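Local coordinates for protein Nrps/pks (Streptomyces albus, PDB 4OPE) that probably catalyses the decarboxylative condensation that extends the growing polyketide chain during oxazolomycin assembly, as a ketosynthase domain of an AT-less synthase, at residues L488-P493 against A560-L565; A499-T504 against R539-L544; R523-T528 against E543-W548. One frame throughout, in Å; residues are numbered along the deposited sequence.

Overall arrangement
Contacts 2 and 3 sit on one small α/β unit, an antiparallel sheet with strand order 449-455, 496-502, 524-528, and both use helix 541-550, so their centres are only about 9 Å apart. Contact 2 joins that helix to the central strand and contact 3 to the edge strand 524-528, and they share E543 and L544. Contact 1, centred about 15 Å from contact 2 and 17 Å from contact 3, encloses both along the chain. Its segment 560-565, beyond helix 541-550, packs against helix 481-488, closing the excursion that builds the rest of the small unit. P493 of contact 1 packs on W548 of contact 3, so the loop leading into strand 496-502 also meets helix 541-550.

Contact 1: residues L488-P493 against A560-L565; sequences LLTREP and APRVSL
In L488, R491 and L565 alike, CG stands anti to the carbonyl carbon, and the R491 chain then runs extended from CG to NE (chi2 -169°), which carries its guanidinium across to the L565 backbone. There R491 NH2 donates to L565 O at 3.0 Å. The acceptor lies in the guanidinium plane, whereas the donor sits well above the plane of the carbonyl, and the bond is bent (137° at the hydrogen). Water 1 makes a second link, accepting from R491 NH2 at 3.1 Å and from L565 N at 3.0 Å. R491 NH1 bonds to P566 O, the very next carbonyl along the chain. Beside this bonding the leucine side chains cross at about a right angle, L565 CD1 touching L488 CG at 3.6 Å, and L488 CD2 lies over one guanidinium face near its rim. At the other end T490 CG2 meets R562 CD. A type I turn from L488 to R491 sets the arginine's starting point. An alanine in place of R491 would probably leave the carbonyls of L565 and P566 without the arginine N-H groups and water 1 without one of its two donors. A long, multi-donor side chain thus holds an irregular segment through its main chain.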
ATOM      1  N   LEU A 488     -33.072  -3.763   9.568  1.00 35.58           N
ATOM      2  CA  LEU A 488     -33.458  -3.161   8.307  1.00 34.57           C
ATOM      3  C   LEU A 488     -33.594  -1.657   8.401  1.00 36.17           C
ATOM      4  O   LEU A 488     -33.320  -0.940   7.447  1.00 34.44           O
ATOM      5  CB  LEU A 488     -34.762  -3.768   7.817  1.00 34.47           C
ATOM      6  CG  LEU A 488     -34.606  -5.234   7.380  1.00 33.10           C
ATOM      7  CD1 LEU A 488     -35.961  -5.911   7.310  1.00 33.83           C
ATOM      8  CD2 LEU A 488     -33.851  -5.356   6.062  1.00 32.29           C
ATOM      9  N   LEU A 489     -33.960  -1.178   9.576  1.00 38.20           N
ATOM     10  CA  LEU A 489     -34.083   0.254   9.786  1.00 38.13           C
ATOM     11  C   LEU A 489     -32.734   0.960   9.952  1.00 37.86           C
ATOM     12  O   LEU A 489     -32.688   2.201  10.017  1.00 39.84           O
ATOM     13  CB  LEU A 489     -34.972   0.542  10.978  1.00 38.52           C
ATOM     14  CG  LEU A 489     -36.405   0.062  10.757  1.00 40.37           C
ATOM     15  CD1 LEU A 489     -37.228   0.194  12.035  1.00 41.28           C
ATOM     16  CD2 LEU A 489     -37.008   0.862   9.605  1.00 40.78           C
ATOM     17  N   THR A 490     -31.643   0.216   9.983  1.00 34.46           N
ATOM     18  CA  THR A 490     -30.352   0.882   9.966  1.00 34.67           C
ATOM     19  C   THR A 490     -29.849   1.060   8.547  1.00 35.39           C
ATOM     20  O   THR A 490     -28.851   1.752   8.313  1.00 36.35           O
ATOM     21  CB  THR A 490     -29.303   0.077  10.709  1.00 33.76           C
ATOM     22  OG1 THR A 490     -28.947  -1.069   9.904  1.00 32.88           O
ATOM     23  CG2 THR A 490     -29.846  -0.326  12.055  1.00 31.77           C
ATOM     24  N   ARG A 491     -30.539   0.451   7.598  1.00 34.33           N
ATOM     25  CA  ARG A 491     -30.089   0.518   6.236  1.00 35.72           C
ATOM     26  C   ARG A 491     -30.454   1.793   5.531  1.00 35.65           C
ATOM     27  O   ARG A 491     -31.523   2.340   5.710  1.00 39.53           O
ATOM     28  CB  ARG A 491     -30.646  -0.671   5.456  1.00 37.41           C
ATOM     29  CG  ARG A 491     -29.964  -1.960   5.874  1.00 37.54           C
ATOM     30  CD  ARG A 491     -30.300  -3.091   4.928  1.00 37.71           C
ATOM     31  NE  ARG A 491     -29.680  -4.308   5.408  1.00 37.66           N
ATOM     32  CZ  ARG A 491     -29.632  -5.437   4.736  1.00 37.45           C
ATOM     33  NH1 ARG A 491     -30.207  -5.537   3.515  1.00 38.77           N
ATOM     34  NH2 ARG A 491     -29.029  -6.464   5.312  1.00 35.19           N
ATOM     35  N   GLU A 492     -29.591   2.234   4.644  1.00 36.76           N
ATOM     36  CA  GLU A 492     -29.802   3.495   3.962  1.00 37.51           C
ATOM     37  C   GLU A 492     -31.102   3.447   3.141  1.00 39.72           C
ATOM     38  O   GLU A 492     -31.341   2.496   2.390  1.00 39.08           O
ATOM     39  CB  GLU A 492     -28.623   3.793   3.090  1.00 37.67           C
ATOM     40  CG  GLU A 492     -28.795   5.042   2.303  1.00 41.53           C
ATOM     41  CD  GLU A 492     -27.581   5.355   1.465  1.00 43.70           C
ATOM     42  OE1 GLU A 492     -26.417   5.287   1.987  1.00 41.82           O
ATOM     43  OE2 GLU A 492     -27.833   5.700   0.289  1.00 41.65           O
ATOM     44  N   PRO A 493     -31.972   4.457   3.323  1.00 41.42           N
ATOM     45  CA  PRO A 493     -33.273   4.477   2.633  1.00 39.61           C
ATOM     46  C   PRO A 493     -33.114   4.920   1.198  1.00 39.33           C
ATOM     47  O   PRO A 493     -32.430   5.902   0.927  1.00 39.69           O
ATOM     48  CB  PRO A 493     -34.089   5.527   3.428  1.00 39.47           C
ATOM     49  CG  PRO A 493     -33.341   5.724   4.701  1.00 40.02           C
ATOM     50  CD  PRO A 493     -31.898   5.492   4.370  1.00 40.62           C
ATOM     51  N   ALA A 560     -31.399  -2.123  20.320  1.00 69.36           N
ATOM     52  CA  ALA A 560     -31.989  -3.327  19.770  1.00 64.45           C
ATOM     53  C   ALA A 560     -30.908  -4.322  19.352  1.00 65.17           C
ATOM     54  O   ALA A 560     -29.849  -3.943  18.834  1.00 59.08           O
ATOM     55  CB  ALA A 560     -32.871  -2.985  18.579  1.00 65.67           C
ATOM     56  N   PRO A 561     -31.181  -5.604  19.563  1.00 63.66           N
ATOM     57  CA  PRO A 561     -30.219  -6.584  19.113  1.00 63.10           C
ATOM     58  C   PRO A 561     -30.229  -6.686  17.578  1.00 60.45           C
ATOM     59  O   PRO A 561     -31.257  -6.419  16.950  1.00 57.34           O
ATOM     60  CB  PRO A 561     -30.742  -7.864  19.744  1.00 66.77           C
ATOM     61  CG  PRO A 561     -32.254  -7.681  19.741  1.00 70.98           C
ATOM     62  CD  PRO A 561     -32.510  -6.195  19.830  1.00 67.08           C
ATOM     63  N   ARG A 562     -29.106  -7.071  16.966  1.00 59.26           N
ATOM     64  CA  ARG A 562     -29.094  -7.201  15.516  1.00 57.21           C
ATOM     65  C   ARG A 562     -28.779  -8.582  14.955  1.00 50.42           C
ATOM     66  O   ARG A 562     -28.203  -9.437  15.595  1.00 52.22           O
ATOM     67  CB  ARG A 562     -28.237  -6.101  14.914  1.00 64.84           C
ATOM     68  CG  ARG A 562     -28.935  -4.740  15.106  1.00 74.12           C
ATOM     69  CD  ARG A 562     -28.260  -3.588  14.379  1.00 73.48           C
ATOM     70  NE  ARG A 562     -26.809  -3.521  14.618  1.00 71.05           N
ATOM     71  CZ  ARG A 562     -26.142  -2.418  14.989  1.00 72.71           C
ATOM     72  NH1 ARG A 562     -26.754  -1.252  15.182  1.00 72.30           N
ATOM     73  NH2 ARG A 562     -24.832  -2.466  15.152  1.00 71.55           N
ATOM     74  N   VAL A 563     -29.218  -8.787  13.732  1.00 47.71           N
ATOM     75  CA  VAL A 563     -28.965  -9.998  12.993  1.00 46.16           C
ATOM     76  C   VAL A 563     -28.504  -9.639  11.605  1.00 44.25           C
ATOM     77  O   VAL A 563     -28.699  -8.520  11.119  1.00 47.12           O
ATOM     78  CB  VAL A 563     -30.209 -10.887  12.908  1.00 49.06           C
ATOM     79  CG1 VAL A 563     -30.591 -11.312  14.311  1.00 53.62           C
ATOM     80  CG2 VAL A 563     -31.385 -10.183  12.248  1.00 46.35           C
ATOM     81  N   SER A 564     -27.890 -10.606  10.968  1.00 41.44           N
ATOM     82  CA  SER A 564     -27.347 -10.436   9.643  1.00 38.90           C
ATOM     83  C   SER A 564     -28.392 -10.888   8.693  1.00 38.45           C
ATOM     84  O   SER A 564     -28.826 -12.028   8.776  1.00 43.62           O
ATOM     85  CB  SER A 564     -26.186 -11.372   9.510  1.00 39.54           C
ATOM     86  OG  SER A 564     -25.228 -11.101  10.508  1.00 45.26           O
ATOM     87  N   LEU A 565     -28.816 -10.008   7.802  1.00 36.69           N
ATOM     88  CA  LEU A 565     -29.803 -10.324   6.782  1.00 35.80           C
ATOM     89  C   LEU A 565     -29.174 -10.145   5.434  1.00 34.70           C
ATOM     90  O   LEU A 565     -28.221  -9.378   5.283  1.00 36.12           O
ATOM     91  CB  LEU A 565     -30.989  -9.376   6.869  1.00 38.10           C
ATOM     92  CG  LEU A 565     -31.686  -9.290   8.237  1.00 40.49           C
ATOM     93  CD1 LEU A 565     -32.448  -7.998   8.388  1.00 41.77           C
ATOM     94  CD2 LEU A 565     -32.625 -10.471   8.464  1.00 40.30           C
TER
HETATM   95  O   HOH W   1     -27.498  -7.261   7.932  1.00 33.68           O

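Contact 2: residues A499-T504 against R539-L544; sequences AVVFDT and RTAPEL
V501, in extended conformation on the middle strand 496-502, faces the first turn of helix 541-550, its CA 6.1 Å from that of A541. This is helix-on-sheet packing in a small α/β unit, a three-stranded antiparallel sheet with helices on both faces: A499 and V501 turn to helix 541-550, while V500 and F502 turn to helix 505-516. The two methyls of V501 divide the work. CG1, anti to the backbone N (chi1 -171°), meets A541 CB at 3.7 Å, and CG2 lies 4.0 Å from P542 CA, over the main chain of the turn. A branched valine suits a strand and offers two contact points, while the single methyl of A541 lets the helix come close. P542 fits the first turn because a residue there needs no N-H for an earlier carbonyl within the helix.

The helix start is fixed by a capping box. T540, at the N-cap, takes a weak bond at its OG1 from E543 N (3.5 Å), and E543 OE1 accepts a weak one from T540 N. Threonine supplies an acceptor on a short chain, and glutamate three residues on can fold back to the cap. E543 OE2 has its own hydrogen bond, to T537 OG1. The shortest of the three bonds joins the side chains: T540 OG1 donates to E543 OE1 at 2.8 Å, on the carboxylate lone pair turned away from OE2.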
ATOM      1  N   ALA A 499     -43.305  -1.922   2.826  1.00 37.18           N
ATOM      2  CA  ALA A 499     -43.410  -2.134   4.266  1.00 38.62           C
ATOM      3  C   ALA A 499     -44.490  -3.109   4.646  1.00 40.11           C
ATOM      4  O   ALA A 499     -45.530  -3.228   3.968  1.00 42.04           O
ATOM      5  CB  ALA A 499     -43.652  -0.825   4.979  1.00 41.57           C
ATOM      6  N   VAL A 500     -44.251  -3.798   5.749  1.00 39.56           N
ATOM      7  CA  VAL A 500     -45.208  -4.742   6.279  1.00 41.47           C
ATOM      8  C   VAL A 500     -45.218  -4.613   7.777  1.00 43.14           C
ATOM      9  O   VAL A 500     -44.182  -4.412   8.424  1.00 46.86           O
ATOM     10  CB  VAL A 500     -44.823  -6.186   5.963  1.00 44.19           C
ATOM     11  CG1 VAL A 500     -46.016  -7.089   6.122  1.00 45.02           C
ATOM     12  CG2 VAL A 500     -44.281  -6.292   4.543  1.00 46.30           C
ATOM     13  N   VAL A 501     -46.409  -4.720   8.332  1.00 44.19           N
ATOM     14  CA  VAL A 501     -46.589  -4.845   9.762  1.00 42.44           C
ATOM     15  C   VAL A 501     -46.668  -6.306  10.071  1.00 38.29           C
ATOM     16  O   VAL A 501     -47.339  -7.037   9.357  1.00 35.88           O
ATOM     17  CB  VAL A 501     -47.859  -4.171  10.219  1.00 43.96           C
ATOM     18  CG1 VAL A 501     -47.877  -4.147  11.735  1.00 44.28           C
ATOM     19  CG2 VAL A 501     -47.890  -2.763   9.658  1.00 46.68           C
ATOM     20  N   PHE A 502     -45.937  -6.741  11.090  1.00 37.67           N
ATOM     21  CA  PHE A 502     -45.810  -8.183  11.348  1.00 38.04           C
ATOM     22  C   PHE A 502     -45.532  -8.467  12.810  1.00 38.76           C
ATOM     23  O   PHE A 502     -44.970  -7.630  13.536  1.00 37.73           O
ATOM     24  CB  PHE A 502     -44.756  -8.845  10.422  1.00 37.26           C
ATOM     25  CG  PHE A 502     -43.309  -8.573  10.823  1.00 37.18           C
ATOM     26  CD1 PHE A 502     -42.684  -7.382  10.495  1.00 36.32           C
ATOM     27  CD2 PHE A 502     -42.586  -9.513  11.555  1.00 35.59           C
ATOM     28  CE1 PHE A 502     -41.376  -7.142  10.889  1.00 35.60           C
ATOM     29  CE2 PHE A 502     -41.295  -9.263  11.957  1.00 36.13           C
ATOM     30  CZ  PHE A 502     -40.669  -8.084  11.587  1.00 35.06           C
ATOM     31  N   ASP A 503     -45.930  -9.662  13.224  1.00 40.13           N
ATOM     32  CA  ASP A 503     -45.794 -10.082  14.618  1.00 44.04           C
ATOM     33  C   ASP A 503     -44.632 -11.046  14.785  1.00 41.21           C
ATOM     34  O   ASP A 503     -43.981 -11.093  15.824  1.00 39.62           O
ATOM     35  CB  ASP A 503     -47.064 -10.843  15.063  1.00 49.31           C
ATOM     36  CG  ASP A 503     -48.332 -10.046  14.911  1.00 53.18           C
ATOM     37  OD1 ASP A 503     -48.349  -8.867  15.334  1.00 55.23           O
ATOM     38  OD2 ASP A 503     -49.325 -10.623  14.399  1.00 58.53           O
ATOM     39  N   THR A 504     -44.453 -11.882  13.769  1.00 40.65           N
ATOM     40  CA  THR A 504     -43.458 -12.920  13.772  1.00 41.29           C
ATOM     41  C   THR A 504     -42.823 -13.061  12.408  1.00 42.36           C
ATOM     42  O   THR A 504     -43.308 -12.573  11.387  1.00 43.67           O
ATOM     43  CB  THR A 504     -44.083 -14.299  14.059  1.00 42.81           C
ATOM     44  OG1 THR A 504     -44.956 -14.657  12.975  1.00 44.78           O
ATOM     45  CG2 THR A 504     -44.852 -14.263  15.331  1.00 43.66           C
ATOM     46  N   ARG A 539     -45.836   6.277  16.961  1.00 47.26           N
ATOM     47  CA  ARG A 539     -44.880   5.153  16.940  1.00 51.63           C
ATOM     48  C   ARG A 539     -45.480   3.737  16.812  1.00 48.98           C
ATOM     49  O   ARG A 539     -44.741   2.762  16.830  1.00 51.52           O
ATOM     50  CB  ARG A 539     -43.935   5.230  18.166  1.00 59.12           C
ATOM     51  CG  ARG A 539     -42.820   6.329  18.108  1.00 67.40           C
ATOM     52  CD  ARG A 539     -41.827   6.331  16.895  1.00 71.10           C
ATOM     53  NE  ARG A 539     -40.967   5.126  16.706  1.00 75.79           N
ATOM     54  CZ  ARG A 539     -39.937   5.023  15.835  1.00 76.47           C
ATOM     55  NH1 ARG A 539     -39.594   6.049  15.045  1.00 76.44           N
ATOM     56  NH2 ARG A 539     -39.230   3.888  15.743  1.00 73.32           N
ATOM     57  N   THR A 540     -46.783   3.596  16.638  1.00 44.00           N
ATOM     58  CA  THR A 540     -47.306   2.286  16.281  1.00 44.86           C
ATOM     59  C   THR A 540     -46.808   1.887  14.895  1.00 45.46           C
ATOM     60  O   THR A 540     -46.531   2.710  14.042  1.00 44.78           O
ATOM     61  CB  THR A 540     -48.843   2.211  16.206  1.00 44.79           C
ATOM     62  OG1 THR A 540     -49.292   2.922  15.045  1.00 44.78           O
ATOM     63  CG2 THR A 540     -49.522   2.779  17.485  1.00 43.74           C
ATOM     64  N   ALA A 541     -46.755   0.588  14.671  1.00 46.87           N
ATOM     65  CA  ALA A 541     -46.180   0.029  13.464  1.00 44.09           C
ATOM     66  C   ALA A 541     -46.922   0.456  12.182  1.00 42.31           C
ATOM     67  O   ALA A 541     -46.296   0.841  11.215  1.00 39.96           O
ATOM     68  CB  ALA A 541     -46.111  -1.497  13.604  1.00 42.97           C
ATOM     69  N   PRO A 542     -48.265   0.386  12.170  1.00 42.81           N
ATOM     70  CA  PRO A 542     -49.014   0.868  10.988  1.00 42.65           C
ATOM     71  C   PRO A 542     -48.662   2.307  10.624  1.00 42.60           C
ATOM     72  O   PRO A 542     -48.554   2.664   9.439  1.00 42.71           O
ATOM     73  CB  PRO A 542     -50.472   0.810  11.429  1.00 43.21           C
ATOM     74  CG  PRO A 542     -50.503  -0.038  12.649  1.00 44.03           C
ATOM     75  CD  PRO A 542     -49.145  -0.012  13.278  1.00 42.19           C
ATOM     76  N   GLU A 543     -48.487   3.129  11.647  1.00 43.55           N
ATOM     77  CA  GLU A 543     -48.091   4.524  11.444  1.00 46.48           C
ATOM     78  C   GLU A 543     -46.716   4.625  10.863  1.00 42.98           C
ATOM     79  O   GLU A 543     -46.484   5.437   9.988  1.00 46.55           O
ATOM     80  CB  GLU A 543     -48.151   5.316  12.766  1.00 48.51           C
ATOM     81  CG  GLU A 543     -49.558   5.544  13.263  1.00 46.54           C
ATOM     82  CD  GLU A 543     -49.588   6.314  14.566  1.00 49.26           C
ATOM     83  OE1 GLU A 543     -49.326   5.684  15.629  1.00 46.33           O
ATOM     84  OE2 GLU A 543     -49.936   7.541  14.523  1.00 49.13           O
ATOM     85  N   LEU A 544     -45.822   3.793  11.369  1.00 42.09           N
ATOM     86  CA  LEU A 544     -44.442   3.692  10.884  1.00 42.62           C
ATOM     87  C   LEU A 544     -44.386   3.165   9.481  1.00 41.12           C
ATOM     88  O   LEU A 544     -43.735   3.751   8.616  1.00 39.89           O
ATOM     89  CB  LEU A 544     -43.603   2.802  11.802  1.00 43.26           C
ATOM     90  CG  LEU A 544     -43.493   3.330  13.258  1.00 44.90           C
ATOM     91  CD1 LEU A 544     -42.583   2.462  14.112  1.00 44.94           C
ATOM     92  CD2 LEU A 544     -43.015   4.763  13.277  1.00 44.21           C
TER

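Contact 3: residues R523-T528 against E543-W548; sequences RVLTGT and ELAEAW
L525 on the edge strand 524-528 of the three-stranded antiparallel sheet leans over helix 541-550, another piece of helix-on-sheet packing. The backbones stay well apart, L525 CA and E546 CA being 7.4 Å from each other, so the leucine must span the distance. Its CG is turned anti to the carbonyl carbon (chi1 -44°), and a single methyl, CD1, does the touching.

On the inner side CD1 meets A545 CB at 4.0 Å. This alanine is buried, also packing against V501 and V450, and thus lies across all three strands; a methyl is what such a narrow place between helix and sheet accommodates. One turn of the helix is kept in order here by A547 N to E543 O at 3.2 Å and W548 N to L544 O at 3.0 Å. W548, further along, fills the inner side in another way: its NE1 bonds to L453 O and its ring forms a cation-pi pair with R497.

The outer side is the open one, set apart by exposure and not by distance. E546 is exposed, and only its aliphatic part serves the contact, lying slantwise to the leucine, while the chain continues extended beyond CG. A glutamate suits this rim because its methylenes can shelter an apolar neighbour while its charge remains at the surface. The strand is likewise two-sided, with V524 and T526 turned to helix 505-516. At the rim, L525 CD1 rests 3.8 Å from E546 CG.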
ATOM      1  N   ARG A 523     -51.674  -6.248   4.397  1.00 57.05           N
ATOM      2  CA  ARG A 523     -50.524  -5.961   5.238  1.00 54.63           C
ATOM      3  C   ARG A 523     -49.297  -5.396   4.520  1.00 49.44           C
ATOM      4  O   ARG A 523     -48.445  -4.858   5.194  1.00 50.02           O
ATOM      5  CB  ARG A 523     -50.087  -7.184   6.024  1.00 55.97           C
ATOM      6  CG  ARG A 523     -51.146  -7.734   6.935  1.00 57.73           C
ATOM      7  CD  ARG A 523     -50.840  -9.185   7.237  1.00 58.26           C
ATOM      8  NE  ARG A 523     -49.597  -9.237   7.977  1.00 58.65           N
ATOM      9  CZ  ARG A 523     -48.793 -10.280   8.060  1.00 57.59           C
ATOM     10  NH1 ARG A 523     -49.084 -11.432   7.471  1.00 56.58           N
ATOM     11  NH2 ARG A 523     -47.671 -10.146   8.752  1.00 61.85           N
ATOM     12  N   VAL A 524     -49.224  -5.479   3.192  1.00 44.94           N
ATOM     13  CA  VAL A 524     -48.094  -4.946   2.458  1.00 44.98           C
ATOM     14  C   VAL A 524     -48.356  -3.595   1.794  1.00 45.95           C
ATOM     15  O   VAL A 524     -49.243  -3.485   0.964  1.00 50.13           O
ATOM     16  CB  VAL A 524     -47.669  -5.924   1.372  1.00 43.47           C
ATOM     17  CG1 VAL A 524     -46.485  -5.371   0.637  1.00 43.58           C
ATOM     18  CG2 VAL A 524     -47.285  -7.253   1.993  1.00 44.44           C
ATOM     19  N   LEU A 525     -47.578  -2.573   2.134  1.00 44.06           N
ATOM     20  CA  LEU A 525     -47.726  -1.274   1.490  1.00 43.39           C
ATOM     21  C   LEU A 525     -46.516  -0.999   0.592  1.00 41.70           C
ATOM     22  O   LEU A 525     -45.423  -1.403   0.897  1.00 38.76           O
ATOM     23  CB  LEU A 525     -47.831  -0.166   2.522  1.00 46.53           C
ATOM     24  CG  LEU A 525     -48.734  -0.382   3.739  1.00 50.76           C
ATOM     25  CD1 LEU A 525     -48.600   0.771   4.740  1.00 51.49           C
ATOM     26  CD2 LEU A 525     -50.177  -0.562   3.313  1.00 52.22           C
ATOM     27  N   THR A 526     -46.720  -0.301  -0.513  1.00 41.04           N
ATOM     28  CA  THR A 526     -45.636   0.017  -1.390  1.00 44.58           C
ATOM     29  C   THR A 526     -45.772   1.447  -1.849  1.00 44.73           C
ATOM     30  O   THR A 526     -46.858   1.978  -1.906  1.00 46.93           O
ATOM     31  CB  THR A 526     -45.562  -0.887  -2.647  1.00 46.08           C
ATOM     32  OG1 THR A 526     -46.651  -0.578  -3.505  1.00 47.81           O
ATOM     33  CG2 THR A 526     -45.603  -2.348  -2.302  1.00 47.69           C
ATOM     34  N   GLY A 527     -44.655   2.073  -2.186  1.00 43.43           N
ATOM     35  CA  GLY A 527     -44.719   3.395  -2.758  1.00 44.06           C
ATOM     36  C   GLY A 527     -43.362   3.884  -3.152  1.00 44.07           C
ATOM     37  O   GLY A 527     -42.387   3.196  -2.971  1.00 46.92           O
ATOM     38  N   THR A 528     -43.307   5.058  -3.727  1.00 44.26           N
ATOM     39  CA  THR A 528     -42.036   5.669  -4.044  1.00 44.58           C
ATOM     40  C   THR A 528     -41.889   6.868  -3.144  1.00 41.64           C
ATOM     41  O   THR A 528     -42.860   7.557  -2.846  1.00 39.17           O
ATOM     42  CB  THR A 528     -41.961   6.046  -5.526  1.00 46.38           C
ATOM     43  OG1 THR A 528     -41.842   4.840  -6.282  1.00 47.19           O
ATOM     44  CG2 THR A 528     -40.726   6.870  -5.793  1.00 49.91           C
ATOM     45  N   GLU A 543     -48.487   3.129  11.647  1.00 43.55           N
ATOM     46  CA  GLU A 543     -48.091   4.524  11.444  1.00 46.48           C
ATOM     47  C   GLU A 543     -46.716   4.625  10.863  1.00 42.98           C
ATOM     48  O   GLU A 543     -46.484   5.437   9.988  1.00 46.55           O
ATOM     49  CB  GLU A 543     -48.151   5.316  12.766  1.00 48.51           C
ATOM     50  CG  GLU A 543     -49.558   5.544  13.263  1.00 46.54           C
ATOM     51  CD  GLU A 543     -49.588   6.314  14.566  1.00 49.26           C
ATOM     52  OE1 GLU A 543     -49.326   5.684  15.629  1.00 46.33           O
ATOM     53  OE2 GLU A 543     -49.936   7.541  14.523  1.00 49.13           O
ATOM     54  N   LEU A 544     -45.822   3.793  11.369  1.00 42.09           N
ATOM     55  CA  LEU A 544     -44.442   3.692  10.884  1.00 42.62           C
ATOM     56  C   LEU A 544     -44.386   3.165   9.481  1.00 41.12           C
ATOM     57  O   LEU A 544     -43.735   3.751   8.616  1.00 39.89           O
ATOM     58  CB  LEU A 544     -43.603   2.802  11.802  1.00 43.26           C
ATOM     59  CG  LEU A 544     -43.493   3.330  13.258  1.00 44.90           C
ATOM     60  CD1 LEU A 544     -42.583   2.462  14.112  1.00 44.94           C
ATOM     61  CD2 LEU A 544     -43.015   4.763  13.277  1.00 44.21           C
ATOM     62  N   ALA A 545     -45.094   2.076   9.257  1.00 41.00           N
ATOM     63  CA  ALA A 545     -45.260   1.540   7.930  1.00 41.91           C
ATOM     64  C   ALA A 545     -45.725   2.581   6.944  1.00 41.72           C
ATOM     65  O   ALA A 545     -45.168   2.725   5.890  1.00 44.20           O
ATOM     66  CB  ALA A 545     -46.248   0.395   7.970  1.00 44.38           C
ATOM     67  N   GLU A 546     -46.762   3.321   7.263  1.00 45.71           N
ATOM     68  CA  GLU A 546     -47.297   4.286   6.279  1.00 48.25           C
ATOM     69  C   GLU A 546     -46.302   5.421   5.956  1.00 45.35           C
ATOM     70  O   GLU A 546     -46.244   5.927   4.843  1.00 46.86           O
ATOM     71  CB  GLU A 546     -48.657   4.836   6.751  1.00 51.44           C
ATOM     72  CG  GLU A 546     -49.820   3.822   6.637  1.00 57.35           C
ATOM     73  CD  GLU A 546     -51.155   4.330   7.240  1.00 67.26           C
ATOM     74  OE1 GLU A 546     -51.124   5.017   8.292  1.00 68.02           O
ATOM     75  OE2 GLU A 546     -52.246   4.050   6.669  1.00 68.93           O
ATOM     76  N   ALA A 547     -45.518   5.818   6.941  1.00 41.47           N
ATOM     77  CA  ALA A 547     -44.573   6.896   6.771  1.00 39.53           C
ATOM     78  C   ALA A 547     -43.416   6.472   5.895  1.00 38.89           C
ATOM     79  O   ALA A 547     -43.000   7.207   5.045  1.00 38.74           O
ATOM     80  CB  ALA A 547     -44.071   7.348   8.137  1.00 40.10           C
ATOM     81  N   TRP A 548     -42.910   5.262   6.122  1.00 38.62           N
ATOM     82  CA  TRP A 548     -41.874   4.683   5.328  1.00 36.78           C
ATOM     83  C   TRP A 548     -42.226   4.630   3.870  1.00 37.95           C
ATOM     84  O   TRP A 548     -41.430   5.019   3.014  1.00 40.12           O
ATOM     85  CB  TRP A 548     -41.584   3.274   5.832  1.00 38.11           C
ATOM     86  CG  TRP A 548     -40.481   2.581   5.091  1.00 38.19           C
ATOM     87  CD1 TRP A 548     -40.598   1.520   4.195  1.00 38.29           C
ATOM     88  CD2 TRP A 548     -39.120   2.907   5.152  1.00 36.18           C
ATOM     89  NE1 TRP A 548     -39.367   1.188   3.724  1.00 37.89           N
ATOM     90  CE2 TRP A 548     -38.441   2.025   4.300  1.00 37.98           C
ATOM     91  CE3 TRP A 548     -38.398   3.860   5.854  1.00 38.85           C
ATOM     92  CZ2 TRP A 548     -37.066   2.072   4.132  1.00 38.69           C
ATOM     93  CZ3 TRP A 548     -37.020   3.921   5.689  1.00 39.00           C
ATOM     94  CH2 TRP A 548     -36.372   3.031   4.833  1.00 39.67           C
TER